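Local coordinates for uncharacterized protein (Bacteroides ovatus, PDB 4FXT) that is of unknown function, and pairs an N-terminal domain of the transthyretin clan with a C-terminal domain of the E-set clan, at residues T11-Y16 with V89-V94. Sequence-based numbering, arbitrary orientation.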
ATOM      1  N   THR A  11       1.334 -16.819  -5.784  1.00 67.77           N
ATOM      2  CA  THR A  11       0.982 -15.841  -4.743  1.00 65.16           C
ATOM      3  C   THR A  11       2.257 -15.205  -4.221  1.00 65.54           C
ATOM      4  O   THR A  11       3.334 -15.709  -4.466  1.00 65.86           O
ATOM      5  CB  THR A  11       0.135 -16.478  -3.578  1.00 71.17           C
ATOM      6  OG1 THR A  11       0.874 -17.540  -2.985  1.00 79.51           O
ATOM      7  CG2 THR A  11      -1.215 -17.016  -4.030  1.00 60.30           C
ATOM      8  N   GLY A  12       2.113 -14.092  -3.527  1.00 60.69           N
ATOM      9  CA  GLY A  12       3.228 -13.353  -2.958  1.00 59.33           C
ATOM     10  C   GLY A  12       2.802 -11.999  -2.433  1.00 59.44           C
ATOM     11  O   GLY A  12       1.617 -11.758  -2.201  1.00 57.87           O
ATOM     12  N   LYS A  13       3.784 -11.112  -2.236  1.00 54.72           N
ATOM     13  CA  LYS A  13       3.627  -9.769  -1.691  1.00 51.79           C
ATOM     14  C   LYS A  13       4.602  -8.780  -2.308  1.00 55.77           C
ATOM     15  O   LYS A  13       5.744  -9.159  -2.587  1.00 56.70           O
ATOM     16  CB  LYS A  13       3.862  -9.775  -0.161  1.00 53.82           C
ATOM     17  CG  LYS A  13       2.913 -10.584   0.701  1.00 84.37           C
ATOM     18  CD  LYS A  13       3.430 -10.736   2.158  1.00100.73           C
ATOM     19  CE  LYS A  13       4.661 -11.613   2.310  1.00114.75           C
ATOM     20  NZ  LYS A  13       5.026 -11.814   3.730  1.00128.27           N
ATOM     21  N   ALA A  14       4.180  -7.491  -2.458  1.00 50.60           N
ATOM     22  CA  ALA A  14       5.072  -6.395  -2.836  1.00 50.04           C
ATOM     23  C   ALA A  14       5.832  -6.018  -1.582  1.00 56.77           C
ATOM     24  O   ALA A  14       5.210  -5.666  -0.561  1.00 55.86           O
ATOM     25  CB  ALA A  14       4.289  -5.244  -3.431  1.00 48.93           C
ATOM     26  N   ILE A  15       7.145  -6.245  -1.590  1.00 56.28           N
ATOM     27  CA  ILE A  15       7.953  -6.153  -0.375  1.00 57.76           C
ATOM     28  C   ILE A  15       9.030  -5.073  -0.439  1.00 61.11           C
ATOM     29  O   ILE A  15       9.764  -4.927  -1.416  1.00 61.22           O
ATOM     30  CB  ILE A  15       8.630  -7.549  -0.147  1.00 63.88           C
ATOM     31  CG1 ILE A  15       7.598  -8.607   0.239  1.00 64.67           C
ATOM     32  CG2 ILE A  15       9.746  -7.527   0.890  1.00 67.56           C
ATOM     33  CD1 ILE A  15       6.862  -8.385   1.550  1.00 75.09           C
ATOM     34  N   TYR A  16       9.129  -4.359   0.681  1.00 57.80           N
ATOM     35  CA  TYR A  16      10.154  -3.368   0.984  1.00 57.62           C
ATOM     36  C   TYR A  16      10.574  -3.556   2.401  1.00 58.71           C
ATOM     37  O   TYR A  16       9.704  -3.602   3.278  1.00 56.28           O
ATOM     38  CB  TYR A  16       9.723  -1.920   0.732  1.00 57.35           C
ATOM     39  CG  TYR A  16      10.781  -0.931   1.178  1.00 60.67           C
ATOM     40  CD1 TYR A  16      11.915  -0.703   0.408  1.00 65.01           C
ATOM     41  CD2 TYR A  16      10.679  -0.270   2.399  1.00 60.93           C
ATOM     42  CE1 TYR A  16      12.907   0.187   0.824  1.00 68.24           C
ATOM     43  CE2 TYR A  16      11.670   0.608   2.834  1.00 62.73           C
ATOM     44  CZ  TYR A  16      12.778   0.848   2.034  1.00 74.52           C
ATOM     45  OH  TYR A  16      13.755   1.734   2.424  1.00 76.67           O
ATOM     46  N   VAL A  89       5.047 -19.556  -4.651  1.00 78.72           N
ATOM     47  CA  VAL A  89       4.952 -18.328  -3.869  1.00 74.74           C
ATOM     48  C   VAL A  89       6.280 -17.561  -4.041  1.00 78.87           C
ATOM     49  O   VAL A  89       7.353 -18.112  -3.790  1.00 80.81           O
ATOM     50  CB  VAL A  89       4.582 -18.580  -2.366  1.00 77.13           C
ATOM     51  CG1 VAL A  89       5.424 -19.678  -1.723  1.00 80.04           C
ATOM     52  CG2 VAL A  89       4.644 -17.303  -1.549  1.00 73.65           C
ATOM     53  N   GLN A  90       6.203 -16.302  -4.503  1.00 74.17           N
ATOM     54  CA  GLN A  90       7.389 -15.466  -4.653  1.00 73.92           C
ATOM     55  C   GLN A  90       7.047 -14.003  -4.363  1.00 73.51           C
ATOM     56  O   GLN A  90       6.181 -13.408  -5.004  1.00 71.54           O
ATOM     57  CB  GLN A  90       8.016 -15.613  -6.050  1.00 77.51           C
ATOM     58  CG  GLN A  90       9.363 -14.892  -6.201  1.00 96.45           C
ATOM     59  CD  GLN A  90      10.109 -15.247  -7.463  1.00128.15           C
ATOM     60  OE1 GLN A  90       9.936 -16.321  -8.055  1.00127.84           O
ATOM     61  NE2 GLN A  90      11.058 -14.401  -7.830  1.00126.36           N
ATOM     62  N   ASP A  91       7.733 -13.425  -3.381  1.00 68.67           N
ATOM     63  CA  ASP A  91       7.543 -12.026  -3.039  1.00 64.54           C
ATOM     64  C   ASP A  91       8.288 -11.172  -4.066  1.00 66.69           C
ATOM     65  O   ASP A  91       9.325 -11.592  -4.589  1.00 66.87           O
ATOM     66  CB  ASP A  91       8.002 -11.752  -1.595  1.00 65.64           C
ATOM     67  CG  ASP A  91       7.165 -12.425  -0.498  1.00 74.57           C
ATOM     68  OD1 ASP A  91       6.023 -12.848  -0.790  1.00 76.66           O
ATOM     69  OD2 ASP A  91       7.631 -12.473   0.667  1.00 75.63           O
ATOM     70  N   ILE A  92       7.718 -10.004  -4.405  1.00 61.69           N
ATOM     71  CA  ILE A  92       8.294  -9.102  -5.406  1.00 61.07           C
ATOM     72  C   ILE A  92       8.884  -7.880  -4.704  1.00 63.62           C
ATOM     73  O   ILE A  92       8.138  -7.038  -4.206  1.00 61.03           O
ATOM     74  CB  ILE A  92       7.264  -8.688  -6.502  1.00 62.73           C
ATOM     75  CG1 ILE A  92       6.592  -9.922  -7.153  1.00 64.89           C
ATOM     76  CG2 ILE A  92       7.876  -7.751  -7.547  1.00 61.55           C
ATOM     77  CD1 ILE A  92       7.551 -10.954  -7.846  1.00 73.65           C
ATOM     78  N   PRO A  93      10.227  -7.741  -4.682  1.00 62.84           N
ATOM     79  CA  PRO A  93      10.809  -6.558  -4.045  1.00 61.64           C
ATOM     80  C   PRO A  93      10.490  -5.313  -4.875  1.00 64.66           C
ATOM     81  O   PRO A  93      10.613  -5.304  -6.124  1.00 66.02           O
ATOM     82  CB  PRO A  93      12.303  -6.886  -3.984  1.00 64.90           C
ATOM     83  CG  PRO A  93      12.531  -7.824  -5.097  1.00 70.75           C
ATOM     84  CD  PRO A  93      11.277  -8.623  -5.242  1.00 66.42           C
ATOM     85  N   VAL A  94       9.959  -4.314  -4.172  1.00 56.44           N
ATOM     86  CA  VAL A  94       9.636  -3.024  -4.745  1.00 54.48           C
ATOM     87  C   VAL A  94      10.457  -1.980  -3.973  1.00 60.68           C
ATOM     88  O   VAL A  94      11.010  -2.294  -2.903  1.00 61.20           O
ATOM     89  CB  VAL A  94       8.116  -2.709  -4.772  1.00 55.26           C
ATOM     90  CG1 VAL A  94       7.364  -3.705  -5.642  1.00 55.42           C
ATOM     91  CG2 VAL A  94       7.512  -2.616  -3.364  1.00 53.25           C
TER
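D91 packs its side chain against K13 and I15, two residues of the parallel strand beside it. With CG beside its own backbone N (chi1 -67°), the aspartate runs alongside the lysine, both chains pointing the same way. The bend at chi3 (-69°) brings K13 CE to 3.5 Å from D91 OD2, and NZ runs on to 4.1 Å from OD2, beyond a salt bridge; any attraction is probably modest. A long flexible lysine suits this solvent-facing row, since its methylenes can pack on D91 while the ammonium end is probably solvated. I15 crosses the aspartate obliquely, CG1 3.7 Å from D91 CB. Farther back, V89 slants across T11, its CB 3.9 Å from T11 OG1. A14 and V94 meet on the opposite, inner face, where small apolar groups fit: A14 CB touches V94 CG1 at 4.1 Å. G12, with no side chain, brings its CA to 3.6 Å from Q90 O in a CA-H...O contact.

The backbones join through Q90 N to T11 O, I92 N to K13 O, I15 N to I92 O and V94 N to I15 O. T11–V89, A14–I92 and I15–P93 share one parallel register, but the ladder is interrupted at Q90–D91: Q90 O, 4.3 Å from K13 N, is hydrogen-bonded by Y53 OH instead, while D91 OD1 lies 3.2 Å from K13 N. P93 has no N-H to offer, but its neighbours I92 and V94 supply the bonding groups to I15.

Strand 7-16 thus lies between 88-93, parallel, and 52-58, antiparallel, in the N-terminal beta-sandwich domain; A14, I92 and V94 pack on F30 of strand 28-33 in the facing sheet, and Y16 meets F99 edge-to-face.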